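Local structure of galectin (Danio rerio, 6E20) at residues F91-F96 / H107-R111; G14-T18 / G130-K134; V22-D26 / I80-F85. The protein binds beta-galactoside-containing glycans as a dimeric galectin and probably takes part in innate immune recognition of a viral envelope glycoprotein. All blocks are in the same frame, centred on the assembly; numbering follows the deposited sequence.

In the fold
All three contacts belong to the five-stranded sheet of the galectin sandwich. Contact 1 lies at the end of the edge hairpin made by strands 95-99 and 105-109. Contact 2 pairs the strand at the other edge within this chain, 126-133, where the second subunit continues the sheet, with strand 16-23. Contact 3 lies at the far end of strand 16-23, where the loop before strand 85-91 meets it. The centres of contacts 1 and 2 are about 16 Å apart, those of 2 and 3 about 21 Å, and those of 1 and 3 about 27 Å. None of the three forms the sugar pocket. The Phe108 side chain in contact 1 is about 8 Å from the bound galactose.

Contact 1. Residues F91-F96 / H107-R111; sequences FTNEEF and HFPNR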
loop_
_atom_site.group_PDB
_atom_site.type_symbol
_atom_site.label_atom_id
_atom_site.label_comp_id
_atom_site.label_asym_id
_atom_site.label_seq_id
_atom_site.Cartn_x
_atom_site.Cartn_y
_atom_site.Cartn_z
ATOM N N PHE B 91 2.190 -16.535 4.878
ATOM C CA PHE B 91 1.157 -17.563 5.153
ATOM C C PHE B 91 1.179 -18.711 4.164
ATOM O O PHE B 91 1.725 -18.618 3.050
ATOM C CB PHE B 91 -0.250 -16.971 5.234
ATOM C CG PHE B 91 -0.939 -16.669 3.933
ATOM C CD1 PHE B 91 -0.491 -15.639 3.120
ATOM C CD2 PHE B 91 -2.113 -17.320 3.594
ATOM C CE1 PHE B 91 -1.173 -15.309 1.954
ATOM C CE2 PHE B 91 -2.798 -16.984 2.434
ATOM C CZ PHE B 91 -2.327 -15.980 1.616
ATOM N N THR B 92 0.537 -19.768 4.639
ATOM C CA THR B 92 0.344 -21.071 3.980
ATOM C C THR B 92 -1.156 -21.314 4.077
ATOM O O THR B 92 -1.805 -20.557 4.831
ATOM C CB THR B 92 1.191 -22.139 4.690
ATOM O OG1 THR B 92 0.749 -22.186 6.051
ATOM C CG2 THR B 92 2.677 -21.845 4.667
ATOM N N ASN B 93 -1.672 -22.346 3.411
ATOM C CA ASN B 93 -3.084 -22.779 3.570
ATOM C C ASN B 93 -3.386 -22.919 5.067
ATOM O O ASN B 93 -4.541 -22.675 5.470
ATOM C CB ASN B 93 -3.354 -24.118 2.881
ATOM C CG ASN B 93 -3.173 -24.071 1.381
ATOM O OD1 ASN B 93 -4.099 -24.389 0.637
ATOM N ND2 ASN B 93 -1.990 -23.695 0.922
ATOM N N GLU B 94 -2.396 -23.340 5.860
ATOM C CA GLU B 94 -2.598 -23.742 7.284
ATOM C C GLU B 94 -2.548 -22.510 8.203
ATOM O O GLU B 94 -3.403 -22.421 9.112
ATOM C CB GLU B 94 -1.563 -24.783 7.722
ATOM C CG GLU B 94 -1.636 -26.101 6.948
ATOM C CD GLU B 94 -1.083 -26.049 5.532
ATOM O OE1 GLU B 94 -0.121 -25.287 5.284
ATOM O OE2 GLU B 94 -1.628 -26.765 4.683
ATOM N N GLU B 95 -1.583 -21.608 8.059
ATOM C CA GLU B 95 -1.466 -20.538 9.100
ATOM C C GLU B 95 -0.729 -19.295 8.604
ATOM O O GLU B 95 -0.033 -19.345 7.571
ATOM C CB GLU B 95 -0.877 -21.085 10.406
ATOM C CG GLU B 95 0.585 -21.427 10.330
ATOM C CD GLU B 95 1.276 -21.861 11.617
ATOM O OE1 GLU B 95 2.485 -21.899 11.564
ATOM O OE2 GLU B 95 0.629 -22.231 12.638
ATOM N N PHE B 96 -0.943 -18.188 9.321
ATOM C CA PHE B 96 -0.151 -16.951 9.192
ATOM C C PHE B 96 1.035 -17.035 10.142
ATOM O O PHE B 96 0.863 -17.439 11.309
ATOM C CB PHE B 96 -0.977 -15.715 9.531
ATOM C CG PHE B 96 -2.139 -15.535 8.607
ATOM C CD1 PHE B 96 -3.356 -16.153 8.878
ATOM C CD2 PHE B 96 -1.998 -14.791 7.447
ATOM C CE1 PHE B 96 -4.434 -15.977 8.032
ATOM C CE2 PHE B 96 -3.088 -14.599 6.615
ATOM C CZ PHE B 96 -4.297 -15.200 6.907
ATOM N N HIS B 107 2.011 -17.467 15.587
ATOM C CA HIS B 107 1.396 -18.468 14.683
ATOM C C HIS B 107 -0.102 -18.309 14.864
ATOM O O HIS B 107 -0.537 -18.408 15.996
ATOM C CB HIS B 107 1.862 -19.887 15.036
ATOM C CG HIS B 107 3.312 -20.122 14.779
ATOM N ND1 HIS B 107 4.312 -19.532 15.542
ATOM C CD2 HIS B 107 3.940 -20.862 13.838
ATOM C CE1 HIS B 107 5.494 -19.896 15.072
ATOM N NE2 HIS B 107 5.293 -20.712 14.016
ATOM N N PHE B 108 -0.846 -17.989 13.813
ATOM C CA PHE B 108 -2.326 -17.882 13.873
ATOM C C PHE B 108 -2.902 -18.699 12.724
ATOM O O PHE B 108 -2.476 -18.521 11.588
ATOM C CB PHE B 108 -2.781 -16.420 13.831
ATOM C CG PHE B 108 -4.285 -16.291 13.912
ATOM C CD1 PHE B 108 -4.929 -16.281 15.133
ATOM C CD2 PHE B 108 -5.055 -16.274 12.766
ATOM C CE1 PHE B 108 -6.314 -16.233 15.200
ATOM C CE2 PHE B 108 -6.439 -16.203 12.840
ATOM C CZ PHE B 108 -7.066 -16.189 14.050
ATOM N N PRO B 109 -3.848 -19.630 12.969
ATOM C CA PRO B 109 -4.387 -20.437 11.887
ATOM C C PRO B 109 -5.114 -19.606 10.829
ATOM O O PRO B 109 -5.864 -18.675 11.137
ATOM C CB PRO B 109 -5.332 -21.415 12.594
ATOM C CG PRO B 109 -5.751 -20.664 13.826
ATOM C CD PRO B 109 -4.484 -19.946 14.254
ATOM N N ASN B 110 -4.900 -20.013 9.583
ATOM C CA ASN B 110 -5.671 -19.551 8.409
ATOM C C ASN B 110 -6.983 -20.333 8.336
ATOM O O ASN B 110 -7.126 -21.161 7.405
ATOM C CB ASN B 110 -4.829 -19.676 7.142
ATOM C CG ASN B 110 -5.474 -19.056 5.924
ATOM O OD1 ASN B 110 -5.035 -19.332 4.808
ATOM N ND2 ASN B 110 -6.516 -18.259 6.109
ATOM N N ARG B 111 -7.927 -20.017 9.226
ATOM C CA ARG B 111 -9.246 -20.711 9.338
ATOM C C ARG B 111 -10.061 -20.508 8.059
ATOM O O ARG B 111 -10.748 -21.471 7.658
ATOM C CB ARG B 111 -10.066 -20.214 10.524
ATOM C CG ARG B 111 -9.353 -20.368 11.857
ATOM C CD ARG B 111 -9.932 -19.395 12.854
ATOM N NE ARG B 111 -9.478 -19.626 14.211
ATOM C CZ ARG B 111 -9.567 -18.747 15.202
ATOM N NH1 ARG B 111 -10.065 -17.542 14.986
ATOM N NH2 ARG B 111 -9.118 -19.062 16.402
#
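With chi1 at -172°, CG of Asn110 is anti to the backbone N, which carries the amide in among the turn of residues 91-95. Phe96 has chi1 at -62°, with CG beside its backbone N, and its ring reaches the same amide. The ring and amide planes are 60° apart. CB of Asn110 lies 3.4 Å from Asn93 O. The amide also meets the edge of the Phe91 ring.

The backbones pair as antiparallel strands. Phe96 and Phe108 form a hydrogen-bonded pair, with Phe96 N to Phe108 O at 2.8 Å and Phe108 N to Phe96 O at 3.1 Å. Their rings share one face of the sheet, and CD1 of Phe96 comes to the edge of the Phe108 ring, 4.2 Å from its CD2. Asn110 N also donates to Glu94 O at 2.9 Å. Within the turn, Thr92 OG1 accepts from Glu95 N at 3.1 Å, an ST motif.

Outside the pair, Phe96 and Phe108 both pack on Leu43 of strand 40-47. The Asn110 amide has the Phe91 and Phe96 rings on one side and Asn93 O on the other, so a buried polar group has both aromatic and carbonyl neighbours, while backbone bonds hold the strands together.

Contact 2. Residues G14-T18 / G130-K134; sequences GQTLT and GVEIK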
loop_
_atom_site.group_PDB
_atom_site.type_symbol
_atom_site.label_atom_id
_atom_site.label_comp_id
_atom_site.label_asym_id
_atom_site.label_seq_id
_atom_site.Cartn_x
_atom_site.Cartn_y
_atom_site.Cartn_z
ATOM N N GLY B 14 2.985 -17.916 0.067
ATOM C CA GLY B 14 4.409 -17.979 -0.301
ATOM C C GLY B 14 5.084 -16.622 -0.305
ATOM O O GLY B 14 6.320 -16.576 -0.373
ATOM N N GLN B 15 4.327 -15.534 -0.297
ATOM C CA GLN B 15 4.921 -14.173 -0.318
ATOM C C GLN B 15 5.095 -13.702 1.128
ATOM O O GLN B 15 4.432 -14.245 2.013
ATOM C CB GLN B 15 4.022 -13.201 -1.085
ATOM C CG GLN B 15 3.602 -13.693 -2.462
ATOM C CD GLN B 15 2.728 -12.692 -3.172
ATOM O OE1 GLN B 15 1.583 -12.474 -2.799
ATOM N NE2 GLN B 15 3.256 -12.098 -4.220
ATOM N N THR B 16 5.972 -12.732 1.364
ATOM C CA THR B 16 6.023 -12.020 2.662
ATOM C C THR B 16 5.345 -10.668 2.463
ATOM O O THR B 16 5.586 -10.007 1.428
ATOM C CB THR B 16 7.449 -11.886 3.207
ATOM O OG1 THR B 16 8.191 -13.029 2.780
ATOM C CG2 THR B 16 7.481 -11.800 4.718
ATOM N N LEU B 17 4.482 -10.312 3.402
ATOM C CA LEU B 17 3.913 -8.954 3.536
ATOM C C LEU B 17 4.716 -8.210 4.609
ATOM O O LEU B 17 4.734 -8.690 5.748
ATOM C CB LEU B 17 2.453 -9.105 3.930
ATOM C CG LEU B 17 1.795 -7.849 4.484
ATOM C CD1 LEU B 17 1.896 -6.700 3.493
ATOM C CD2 LEU B 17 0.354 -8.156 4.839
ATOM N N THR B 18 5.365 -7.109 4.233
ATOM C CA THR B 18 6.153 -6.234 5.137
ATOM C C THR B 18 5.334 -4.968 5.376
ATOM O O THR B 18 4.959 -4.333 4.395
ATOM C CB THR B 18 7.562 -5.984 4.596
ATOM O OG1 THR B 18 8.179 -7.268 4.420
ATOM C CG2 THR B 18 8.414 -5.163 5.537
ATOM N N GLY B 130 4.426 1.950 5.005
ATOM C CA GLY B 130 4.888 0.982 3.994
ATOM C C GLY B 130 4.076 -0.290 3.978
ATOM O O GLY B 130 3.806 -0.844 5.056
ATOM N N VAL B 131 3.666 -0.701 2.782
ATOM C CA VAL B 131 3.101 -2.042 2.491
ATOM C C VAL B 131 3.876 -2.592 1.298
ATOM O O VAL B 131 3.826 -1.958 0.213
ATOM C CB VAL B 131 1.589 -2.014 2.225
ATOM C CG1 VAL B 131 1.018 -3.426 2.121
ATOM C CG2 VAL B 131 0.877 -1.245 3.317
ATOM N N GLU B 132 4.599 -3.681 1.537
ATOM C CA GLU B 132 5.407 -4.396 0.521
ATOM C C GLU B 132 4.986 -5.863 0.516
ATOM O O GLU B 132 4.908 -6.461 1.610
ATOM C CB GLU B 132 6.896 -4.299 0.838
ATOM C CG GLU B 132 7.414 -2.877 0.851
ATOM C CD GLU B 132 8.790 -2.724 1.476
ATOM O OE1 GLU B 132 8.875 -2.774 2.715
ATOM O OE2 GLU B 132 9.768 -2.565 0.726
ATOM N N ILE B 133 4.775 -6.421 -0.673
ATOM C CA ILE B 133 4.412 -7.853 -0.873
ATOM C C ILE B 133 5.308 -8.385 -1.984
ATOM O O ILE B 133 5.223 -7.825 -3.084
ATOM C CB ILE B 133 2.921 -8.022 -1.225
ATOM C CG1 ILE B 133 2.023 -7.522 -0.096
ATOM C CG2 ILE B 133 2.600 -9.465 -1.606
ATOM C CD1 ILE B 133 0.558 -7.427 -0.469
ATOM N N LYS B 134 6.119 -9.407 -1.696
ATOM C CA LYS B 134 6.873 -10.182 -2.722
ATOM C C LYS B 134 6.935 -11.649 -2.289
ATOM O O LYS B 134 7.381 -11.935 -1.198
ATOM C CB LYS B 134 8.275 -9.595 -2.917
ATOM C CG LYS B 134 9.191 -9.744 -1.714
ATOM C CD LYS B 134 10.295 -8.721 -1.666
ATOM C CE LYS B 134 11.289 -8.992 -0.552
ATOM N NZ LYS B 134 11.920 -7.739 -0.062
ATOM O OXT LYS B 134 6.534 -12.567 -2.995
HETATM O O HOH W 1 6.698 -2.015 4.376
#
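Thr16 and Thr18 each exchange two backbone hydrogen bonds with the 130-134 segment, and the short strands run antiparallel at 168° with their axes 4.7 Å apart. Thr18 pairs with Glu132, Thr18 N to Glu132 O being 2.7 Å. Thr16 pairs with the C-terminal residue, and its N lies 3.0 Å from Lys134 O.

Leu17 and Ile133 are a non-hydrogen-bonded pair with side chains on one face. With chi1 at 164°, CG of Leu17 is anti to its backbone N. Its CD1 branch then meets two neighbours on the partner strand. Leu17 CD1 is 3.7 Å from Val131 CG1 and equally far from Ile133 CG1. These groups face the sandwich interior, where Met9, Phe11 and Met120 cover them.

The other face carries Thr18 and Glu132. The methyl CG2 of Thr18 lies 3.7 Å from Glu132 OE1. A water donates to Glu132 OE1 at 2.8 Å and, weakly, to Thr18 O, linking the carboxylate to the neighbouring strand.

At the chain end, the extended side chain of Gln15 runs past the terminal carboxylate. Gln15 CG is 3.2 Å from Lys134 OXT, and Gln15 OE1 accepts from Lys12 N. Gln15 OE1 also touches Ile133 CG2.

Glu132 OE2 lies close to Glu132 OE2 of the second subunit, a like-charge approach at the interface. Gly130, Val131 and Glu132 pair with an antiparallel strand of that subunit, so the sheet runs on across the dimer. Such edge pairing near the chain termini is typical of the prototype galectin-1 dimer.

Contact 3. Residues V22-D26 / I80-F85; sequences VPKPD and IQDKEF
This contact is loop-on-strand-end packing: the turn of 80-83 and the residues leading into strand 85-91 lie against Val22 and Pro23, at the end of strand 16-23, and the loop that follows. One backbone hydrogen bond joins the segments. Asp82 N donates to Pro23 O at 2.9 Å, from above the carbonyl plane and bent to 140° at the hydrogen. Ile80 to Lys83 forms a type II turn, closed by Lys83 N to Ile80 O.

Most of the rest is side chain against backbone. Val22 has CG1 anti to its backbone N, chi1 -174°, and this branch presses on the peptide between Asp82 and Lys83, 3.3 Å from Asp82 C. Val22 CG2 goes instead to Glu84, 3.7 Å from Glu84 CA, and the two side chains cross at about a right angle. The ring of Pro23 lies against the two ends of the turn: CG is 3.4 Å from Ile80 O, and CD approaches Lys83 O. Pro23 CD meets the Phe85 ring at its edge, in plane, 3.7 Å from Phe85 CD2. Farther along, CB of Gln81 lies 3.3 Å from Pro25 O, and the Pro25 ring lies beside the Asp82 carboxylate.

Asp82 OD1 forms a salt bridge with Arg127 of strand 126-133, which ties the turn to that strand. Val22 and Lys24 also make backbone hydrogen bonds with Arg127 and Glu125, respectively. Phe49 covers Pro23 and Gln81. The Phe85 ring meets Phe30 of strand 30-34, in the other sheet, nearly parallel to it, and meets Phe79 edge-to-face.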
loop_
_atom_site.group_PDB
_atom_site.type_symbol
_atom_site.label_atom_id
_atom_site.label_comp_id
_atom_site.label_asym_id
_atom_site.label_seq_id
_atom_site.Cartn_x
_atom_site.Cartn_y
_atom_site.Cartn_z
ATOM N N VAL B 22 3.997 3.429 12.415
ATOM C CA VAL B 22 4.283 4.066 13.729
ATOM C C VAL B 22 2.954 4.191 14.449
ATOM O O VAL B 22 2.033 4.816 13.909
ATOM C CB VAL B 22 4.922 5.447 13.540
ATOM C CG1 VAL B 22 5.346 6.049 14.869
ATOM C CG2 VAL B 22 6.070 5.415 12.546
ATOM N N PRO B 23 2.801 3.599 15.655
ATOM C CA PRO B 23 1.587 3.807 16.423
ATOM C C PRO B 23 1.522 5.315 16.702
ATOM O O PRO B 23 2.556 5.894 16.926
ATOM C CB PRO B 23 1.757 2.955 17.688
ATOM C CG PRO B 23 2.937 2.048 17.400
ATOM C CD PRO B 23 3.777 2.760 16.364
ATOM N N LYS B 24 0.331 5.898 16.641
ATOM C CA LYS B 24 0.115 7.318 17.028
ATOM C C LYS B 24 0.634 7.523 18.447
ATOM O O LYS B 24 0.621 6.599 19.260
ATOM C CB LYS B 24 -1.356 7.727 16.969
ATOM C CG LYS B 24 -2.058 7.493 15.647
ATOM C CD LYS B 24 -1.655 8.424 14.557
ATOM C CE LYS B 24 -2.423 8.206 13.267
ATOM N NZ LYS B 24 -3.811 8.715 13.348
ATOM N N PRO B 25 1.098 8.740 18.798
ATOM C CA PRO B 25 1.620 8.991 20.143
ATOM C C PRO B 25 0.643 8.616 21.266
ATOM O O PRO B 25 1.084 8.271 22.320
ATOM C CB PRO B 25 1.919 10.504 20.159
ATOM C CG PRO B 25 2.097 10.870 18.697
ATOM C CD PRO B 25 1.210 9.914 17.917
ATOM N N ASP B 26 -0.665 8.709 21.005
ATOM C CA ASP B 26 -1.732 8.459 22.002
ATOM C C ASP B 26 -2.440 7.144 21.680
ATOM O O ASP B 26 -3.545 6.929 22.203
ATOM C CB ASP B 26 -2.734 9.626 22.034
ATOM C CG ASP B 26 -3.598 9.768 20.785
ATOM O OD1 ASP B 26 -3.229 9.225 19.710
ATOM O OD2 ASP B 26 -4.626 10.427 20.903
ATOM N N ILE B 80 5.775 0.496 20.621
ATOM C CA ILE B 80 5.791 1.702 21.483
ATOM C C ILE B 80 5.096 2.822 20.746
ATOM O O ILE B 80 5.384 3.005 19.536
ATOM C CB ILE B 80 7.222 2.124 21.860
ATOM C CG1 ILE B 80 7.996 1.012 22.574
ATOM C CG2 ILE B 80 7.181 3.390 22.689
ATOM C CD1 ILE B 80 9.492 1.128 22.420
ATOM N N GLN B 81 4.294 3.589 21.494
ATOM C CA GLN B 81 3.647 4.833 21.003
ATOM C C GLN B 81 4.739 5.681 20.330
ATOM O O GLN B 81 5.848 5.855 20.928
ATOM C CB GLN B 81 2.915 5.577 22.130
ATOM C CG GLN B 81 1.702 4.850 22.720
ATOM C CD GLN B 81 1.984 3.939 23.901
ATOM O OE1 GLN B 81 3.048 3.315 24.011
ATOM N NE2 GLN B 81 1.019 3.836 24.806
ATOM N N ASP B 82 4.452 6.131 19.109
ATOM C CA ASP B 82 5.280 7.045 18.276
ATOM C C ASP B 82 6.619 6.412 17.860
ATOM O O ASP B 82 7.505 7.172 17.464
ATOM C CB ASP B 82 5.583 8.364 18.994
ATOM C CG ASP B 82 5.900 9.500 18.030
ATOM O OD1 ASP B 82 5.491 9.427 16.874
ATOM O OD2 ASP B 82 6.549 10.453 18.442
ATOM N N LYS B 83 6.787 5.090 17.922
ATOM C CA LYS B 83 8.054 4.450 17.472
ATOM C C LYS B 83 7.770 3.595 16.253
ATOM O O LYS B 83 6.813 2.801 16.320
ATOM C CB LYS B 83 8.678 3.640 18.605
ATOM C CG LYS B 83 9.370 4.531 19.623
ATOM C CD LYS B 83 10.442 5.391 18.941
ATOM C CE LYS B 83 10.273 6.842 19.290
ATOM N NZ LYS B 83 10.159 7.001 20.757
ATOM N N GLU B 84 8.560 3.774 15.195
ATOM C CA GLU B 84 8.422 2.995 13.939
ATOM C C GLU B 84 8.596 1.511 14.251
ATOM O O GLU B 84 9.449 1.178 15.076
ATOM C CB GLU B 84 9.434 3.378 12.862
ATOM C CG GLU B 84 9.267 2.518 11.607
ATOM C CD GLU B 84 10.118 2.901 10.410
ATOM O OE1 GLU B 84 10.966 2.091 10.023
ATOM O OE2 GLU B 84 9.926 3.993 9.874
ATOM N N PHE B 85 7.790 0.673 13.611
ATOM C CA PHE B 85 7.929 -0.799 13.622
ATOM C C PHE B 85 7.874 -1.306 12.180
ATOM O O PHE B 85 7.330 -0.614 11.267
ATOM C CB PHE B 85 6.823 -1.464 14.441
ATOM C CG PHE B 85 5.454 -1.245 13.860
ATOM C CD1 PHE B 85 5.013 -1.970 12.760
ATOM C CD2 PHE B 85 4.626 -0.259 14.368
ATOM C CE1 PHE B 85 3.764 -1.736 12.204
ATOM C CE2 PHE B 85 3.374 -0.032 13.811
ATOM C CZ PHE B 85 2.948 -0.763 12.729
#